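Local coordinates for protein acetylxylan esterase / glucomannan deacetylase (Cellvibrio japonicus, PDB 2WAA) that removes acetyl groups from acetylated xylan and glucomannan during the breakdown of plant cell wall polysaccharides, at residues 36-50 and 93-107. Residues are numbered along the deposited sequence; the frame is centred on the assembly and turned at random.
Sequences FGYPGVSLSTIVAGS and NSGEHRVEIIHRSEN
His103 and Tyr38 meet at one end of an antiparallel strand pair, 42-48 against 94-103, in the β-sandwich of the N-terminal CE2 domain. His103 ND1 donates an almost straight bond (167°) to Tyr38 O, 2.8 Å away; the acceptor lies near the imidazole plane, but the nitrogen sits above the plane of the Tyr38 carbonyl. With CG anti to the backbone N (chi1 -169°), the imidazole reaches across to 36-38, where the edge of the Phe36 ring meets its face in a T-shaped pair, planes 77° apart. The backbone of His103 is gripped as well: its O accepts from Gly40 N and its N donates to Val41 O, so the type II turn 38-41 is tied to the strand by three bonds to one residue.

Beyond the turn, paired bonds continue from Leu43-Ile101 to Gly49-Gly95. Leu43, Thr45, Val47, Val99 and Ile101 share one face, where the other sheet packs Leu114 on Leu43, Phe89 on Val47 and Val99, and Leu88 on Val99 and Ile101; Thr45 CG2 rests 3.9 Å from Val99 CB. On the other face, which mixes polar and aliphatic side chains, Ser42 OG donates to Gly40 O in the conformer described here, and a water probably links it to Glu100 OE2.

Past His103 the loop 104-107 reaches over to the catalytic domain. The Glu106 side chain, its carboxylate held by Trp161 NE1 and Gly185 N, comes within about 4 Å of the side chain of Ser141, the inferred nucleophile. Next to it, Asn107, whose OD1 accepts from Gln111, sets ND2 over one face of Tyr38, 3.3 Å from CD1, amide and ring nearly perpendicular.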
loop_
_atom_site.group_PDB
_atom_site.type_symbol
_atom_site.label_atom_id
_atom_site.label_comp_id
_atom_site.label_asym_id
_atom_site.label_seq_id
_atom_site.Cartn_x
_atom_site.Cartn_y
_atom_site.Cartn_z
ATOM N N PHE A 36 -11.738 3.114 -0.635
ATOM C CA PHE A 36 -10.329 2.947 -0.888
ATOM C C PHE A 36 -10.035 1.762 -1.783
ATOM O O PHE A 36 -10.811 0.788 -1.853
ATOM C CB PHE A 36 -9.565 2.842 0.454
ATOM C CG PHE A 36 -10.209 1.934 1.469
ATOM C CD1 PHE A 36 -9.854 0.582 1.563
ATOM C CD2 PHE A 36 -11.180 2.438 2.334
ATOM C CE1 PHE A 36 -10.453 -0.262 2.480
ATOM C CE2 PHE A 36 -11.790 1.600 3.288
ATOM C CZ PHE A 36 -11.420 0.238 3.350
ATOM N N GLY A 37 -8.896 1.862 -2.489
ATOM C CA GLY A 37 -8.521 0.864 -3.464
ATOM C C GLY A 37 -7.078 0.373 -3.307
ATOM O O GLY A 37 -6.792 -0.749 -3.693
ATOM N N TYR A 38 -6.173 1.213 -2.814
ATOM C CA TYR A 38 -4.776 0.774 -2.679
ATOM C C TYR A 38 -4.629 -0.215 -1.531
ATOM O O TYR A 38 -5.371 -0.148 -0.570
ATOM C CB TYR A 38 -3.834 1.961 -2.475
ATOM C CG TYR A 38 -3.617 2.725 -3.753
ATOM C CD1 TYR A 38 -2.915 2.153 -4.827
ATOM C CD2 TYR A 38 -4.146 4.005 -3.914
ATOM C CE1 TYR A 38 -2.732 2.856 -6.007
ATOM C CE2 TYR A 38 -3.944 4.726 -5.121
ATOM C CZ TYR A 38 -3.258 4.122 -6.153
ATOM O OH TYR A 38 -3.016 4.814 -7.344
ATOM N N PRO A 39 -3.673 -1.153 -1.623
ATOM C CA PRO A 39 -3.533 -2.119 -0.505
ATOM C C PRO A 39 -2.857 -1.428 0.696
ATOM O O PRO A 39 -2.234 -0.366 0.520
ATOM C CB PRO A 39 -2.564 -3.177 -1.067
ATOM C CG PRO A 39 -1.739 -2.391 -2.079
ATOM C CD PRO A 39 -2.711 -1.396 -2.717
ATOM N N GLY A 40 -3.076 -1.953 1.898
ATOM C CA GLY A 40 -2.419 -1.436 3.105
ATOM C C GLY A 40 -3.161 -0.290 3.808
ATOM O O GLY A 40 -2.726 0.158 4.892
ATOM N N VAL A 41 -4.224 0.217 3.174
ATOM C CA VAL A 41 -5.050 1.252 3.795
ATOM C C VAL A 41 -5.554 0.651 5.114
ATOM O O VAL A 41 -6.117 -0.454 5.133
ATOM C CB VAL A 41 -6.212 1.675 2.913
ATOM C CG1 VAL A 41 -7.165 2.636 3.699
ATOM C CG2 VAL A 41 -5.658 2.342 1.605
ATOM N N SER A 42 -5.317 1.383 6.200
ATOM C CA SER A 42 -5.547 0.864 7.526
ATOM C C SER A 42 -6.436 1.847 8.313
ATOM O O SER A 42 -6.067 3.036 8.452
ATOM C CB SER A 42 -4.189 0.702 8.208
ATOM O OG SER A 42 -3.383 -0.289 7.563
ATOM N N LEU A 43 -7.549 1.334 8.853
ATOM C CA LEU A 43 -8.495 2.164 9.605
ATOM C C LEU A 43 -8.557 1.572 10.998
ATOM O O LEU A 43 -8.667 0.350 11.155
ATOM C CB LEU A 43 -9.881 2.137 8.977
ATOM C CG LEU A 43 -9.977 2.272 7.459
ATOM C CD1 LEU A 43 -11.449 2.390 6.976
ATOM C CD2 LEU A 43 -9.224 3.436 7.050
ATOM N N SER A 44 -8.464 2.436 12.009
ATOM C CA SER A 44 -8.329 1.898 13.365
ATOM C C SER A 44 -9.084 2.740 14.366
ATOM O O SER A 44 -9.262 3.944 14.186
ATOM C CB SER A 44 -6.855 1.754 13.808
ATOM O OG SER A 44 -6.071 2.970 13.653
ATOM N N THR A 45 -9.461 2.111 15.471
ATOM C CA THR A 45 -10.252 2.821 16.475
ATOM C C THR A 45 -9.975 2.093 17.801
ATOM O O THR A 45 -9.641 0.895 17.830
ATOM C CB THR A 45 -11.772 2.823 16.144
ATOM O OG1 THR A 45 -12.507 3.462 17.191
ATOM C CG2 THR A 45 -12.329 1.383 16.031
ATOM N N ILE A 46 -10.128 2.825 18.896
ATOM C CA ILE A 46 -10.023 2.194 20.237
ATOM C C ILE A 46 -11.371 2.512 20.894
ATOM O O ILE A 46 -11.864 3.640 20.791
ATOM C CB ILE A 46 -8.918 2.825 21.059
ATOM C CG1 ILE A 46 -7.536 2.520 20.447
ATOM C CG2 ILE A 46 -8.895 2.240 22.451
ATOM C CD1 ILE A 46 -6.511 3.555 20.781
ATOM N N VAL A 47 -12.006 1.522 21.488
ATOM C CA VAL A 47 -13.374 1.723 21.995
ATOM C C VAL A 47 -13.549 1.147 23.385
ATOM O O VAL A 47 -12.777 0.291 23.795
ATOM C CB VAL A 47 -14.435 1.017 21.093
ATOM C CG1 VAL A 47 -14.485 1.689 19.703
ATOM C CG2 VAL A 47 -14.181 -0.519 20.966
ATOM N N ALA A 48 -14.585 1.582 24.087
ATOM C CA ALA A 48 -14.956 0.948 25.383
ATOM C C ALA A 48 -16.335 0.351 25.137
ATOM O O ALA A 48 -17.294 1.086 24.939
ATOM C CB ALA A 48 -14.982 1.997 26.513
ATOM N N GLY A 49 -16.429 -0.973 25.084
ATOM C CA GLY A 49 -17.689 -1.640 24.815
ATOM C C GLY A 49 -17.571 -3.135 24.602
ATOM O O GLY A 49 -16.482 -3.718 24.720
ATOM N N SER A 50 -18.697 -3.762 24.265
ATOM C CA SER A 50 -18.803 -5.212 24.165
ATOM C C SER A 50 -18.956 -5.722 22.722
ATOM O O SER A 50 -18.771 -6.905 22.489
ATOM C CB SER A 50 -20.006 -5.699 25.008
ATOM O OG SER A 50 -21.254 -5.180 24.469
ATOM N N ASN A 93 -18.969 -9.055 27.913
ATOM C CA ASN A 93 -18.850 -7.861 28.726
ATOM C C ASN A 93 -18.097 -6.748 28.005
ATOM O O ASN A 93 -17.395 -7.011 27.049
ATOM C CB ASN A 93 -18.128 -8.169 30.029
ATOM C CG ASN A 93 -18.815 -9.282 30.811
ATOM O OD1 ASN A 93 -19.938 -9.091 31.305
ATOM N ND2 ASN A 93 -18.174 -10.461 30.882
ATOM N N SER A 94 -18.222 -5.532 28.513
ATOM C CA SER A 94 -17.566 -4.362 27.943
ATOM C C SER A 94 -16.110 -4.295 28.429
ATOM O O SER A 94 -15.818 -4.634 29.575
ATOM C CB SER A 94 -18.324 -3.109 28.385
ATOM O OG SER A 94 -17.795 -1.953 27.785
ATOM N N GLY A 95 -15.206 -3.864 27.559
ATOM C CA GLY A 95 -13.814 -3.592 27.946
ATOM C C GLY A 95 -13.206 -2.667 26.903
ATOM O O GLY A 95 -13.874 -2.298 25.931
ATOM N N GLU A 96 -11.964 -2.251 27.108
ATOM C CA GLU A 96 -11.331 -1.371 26.148
ATOM C C GLU A 96 -10.694 -2.288 25.078
ATOM O O GLU A 96 -10.003 -3.256 25.432
ATOM C CB GLU A 96 -10.283 -0.517 26.842
ATOM C CG GLU A 96 -9.581 0.351 25.887
ATOM C CD GLU A 96 -8.665 1.314 26.586
ATOM O OE1 GLU A 96 -9.043 1.786 27.683
ATOM O OE2 GLU A 96 -7.594 1.599 26.016
ATOM N N HIS A 97 -10.924 -1.994 23.786
ATOM C CA HIS A 97 -10.421 -2.879 22.705
ATOM C C HIS A 97 -9.895 -2.021 21.568
ATOM O O HIS A 97 -10.475 -0.975 21.238
ATOM C CB HIS A 97 -11.533 -3.811 22.174
ATOM C CG HIS A 97 -11.975 -4.812 23.201
ATOM N ND1 HIS A 97 -11.172 -5.872 23.594
ATOM C CD2 HIS A 97 -13.069 -4.843 24.000
ATOM C CE1 HIS A 97 -11.780 -6.530 24.573
ATOM N NE2 HIS A 97 -12.934 -5.929 24.831
ATOM N N ARG A 98 -8.805 -2.488 20.974
ATOM C CA ARG A 98 -8.204 -1.808 19.833
ATOM C C ARG A 98 -8.646 -2.588 18.602
ATOM O O ARG A 98 -8.616 -3.821 18.605
ATOM C CB ARG A 98 -6.671 -1.819 19.941
ATOM C CG ARG A 98 -5.966 -1.377 18.642
ATOM C CD ARG A 98 -4.440 -1.170 18.791
ATOM N NE ARG A 98 -3.893 -0.455 17.628
ATOM C CZ ARG A 98 -3.847 -0.951 16.394
ATOM N NH1 ARG A 98 -4.325 -2.159 16.150
ATOM N NH2 ARG A 98 -3.342 -0.241 15.399
ATOM N N VAL A 99 -9.041 -1.876 17.539
ATOM C CA VAL A 99 -9.573 -2.548 16.342
ATOM C C VAL A 99 -8.915 -1.958 15.108
ATOM O O VAL A 99 -8.855 -0.735 14.974
ATOM C CB VAL A 99 -11.076 -2.290 16.236
ATOM C CG1 VAL A 99 -11.647 -2.941 14.996
ATOM C CG2 VAL A 99 -11.773 -2.848 17.487
ATOM N N GLU A 100 -8.383 -2.821 14.235
ATOM C CA GLU A 100 -7.745 -2.354 12.996
ATOM C C GLU A 100 -8.334 -3.126 11.811
ATOM O O GLU A 100 -8.513 -4.366 11.895
ATOM C CB GLU A 100 -6.192 -2.566 13.027
ATOM C CG GLU A 100 -5.514 -1.804 11.860
ATOM C CD GLU A 100 -3.970 -1.884 11.884
ATOM O OE1 GLU A 100 -3.422 -2.758 12.598
ATOM O OE2 GLU A 100 -3.310 -1.086 11.179
ATOM N N ILE A 101 -8.668 -2.399 10.736
ATOM C CA ILE A 101 -9.084 -3.026 9.489
ATOM C C ILE A 101 -8.002 -2.676 8.470
ATOM O O ILE A 101 -7.638 -1.510 8.334
ATOM C CB ILE A 101 -10.450 -2.495 9.027
ATOM C CG1 ILE A 101 -11.512 -2.833 10.103
ATOM C CG2 ILE A 101 -10.801 -2.985 7.620
ATOM C CD1 ILE A 101 -12.848 -2.060 9.926
ATOM N N ILE A 102 -7.474 -3.686 7.777
ATOM C CA ILE A 102 -6.414 -3.444 6.807
ATOM C C ILE A 102 -6.870 -3.935 5.456
ATOM O O ILE A 102 -7.276 -5.106 5.325
ATOM C CB ILE A 102 -5.029 -4.124 7.172
ATOM C CG1 ILE A 102 -4.500 -3.660 8.536
ATOM C CG2 ILE A 102 -3.962 -3.707 6.176
ATOM C CD1 ILE A 102 -4.825 -4.673 9.624
ATOM N N HIS A 103 -6.804 -3.061 4.428
ATOM C CA HIS A 103 -7.157 -3.510 3.082
ATOM C C HIS A 103 -6.041 -4.442 2.554
ATOM O O HIS A 103 -4.874 -4.017 2.425
ATOM C CB HIS A 103 -7.326 -2.275 2.152
ATOM C CG HIS A 103 -7.948 -2.578 0.814
ATOM N ND1 HIS A 103 -7.594 -1.904 -0.337
ATOM C CD2 HIS A 103 -8.882 -3.491 0.436
ATOM C CE1 HIS A 103 -8.306 -2.363 -1.362
ATOM N NE2 HIS A 103 -9.099 -3.321 -0.919
ATOM N N ARG A 104 -6.393 -5.681 2.200
ATOM C CA ARG A 104 -5.406 -6.610 1.618
ATOM C C ARG A 104 -5.373 -6.487 0.118
ATOM O O ARG A 104 -4.329 -6.735 -0.483
ATOM C CB ARG A 104 -5.749 -8.074 1.936
ATOM C CG ARG A 104 -5.716 -8.400 3.457
ATOM C CD ARG A 104 -6.560 -9.675 3.745
ATOM N NE ARG A 104 -6.095 -10.860 3.025
ATOM C CZ ARG A 104 -5.139 -11.681 3.460
ATOM N NH1 ARG A 104 -4.471 -11.451 4.610
ATOM N NH2 ARG A 104 -4.814 -12.761 2.722
ATOM N N SER A 105 -6.518 -6.175 -0.483
ATOM C CA SER A 105 -6.653 -6.098 -1.941
ATOM C C SER A 105 -6.017 -4.876 -2.566
ATOM O O SER A 105 -5.662 -3.940 -1.864
ATOM C CB SER A 105 -8.126 -6.231 -2.330
ATOM O OG SER A 105 -8.471 -7.605 -2.193
ATOM N N GLU A 106 -5.862 -4.881 -3.897
ATOM C CA GLU A 106 -5.456 -3.654 -4.606
ATOM C C GLU A 106 -6.562 -3.236 -5.582
ATOM O O GLU A 106 -7.556 -3.919 -5.737
ATOM C CB GLU A 106 -4.139 -3.846 -5.380
ATOM C CG GLU A 106 -4.203 -4.971 -6.418
ATOM C CD GLU A 106 -2.923 -5.055 -7.251
ATOM O OE1 GLU A 106 -2.791 -4.228 -8.169
ATOM O OE2 GLU A 106 -2.050 -5.940 -6.966
ATOM N N ASN A 107 -6.376 -2.107 -6.239
ATOM C CA ASN A 107 -7.447 -1.506 -7.058
ATOM C C ASN A 107 -8.135 -2.388 -8.090
ATOM O O ASN A 107 -9.367 -2.312 -8.225
ATOM C CB ASN A 107 -6.903 -0.277 -7.760
ATOM C CG ASN A 107 -6.895 0.963 -6.851
ATOM O OD1 ASN A 107 -7.938 1.551 -6.652
ATOM N ND2 ASN A 107 -5.702 1.394 -6.360
HETATM O O HOH W 1 -1.531 -1.293 9.419
HETATM O O HOH W 2 -3.504 2.273 14.432
#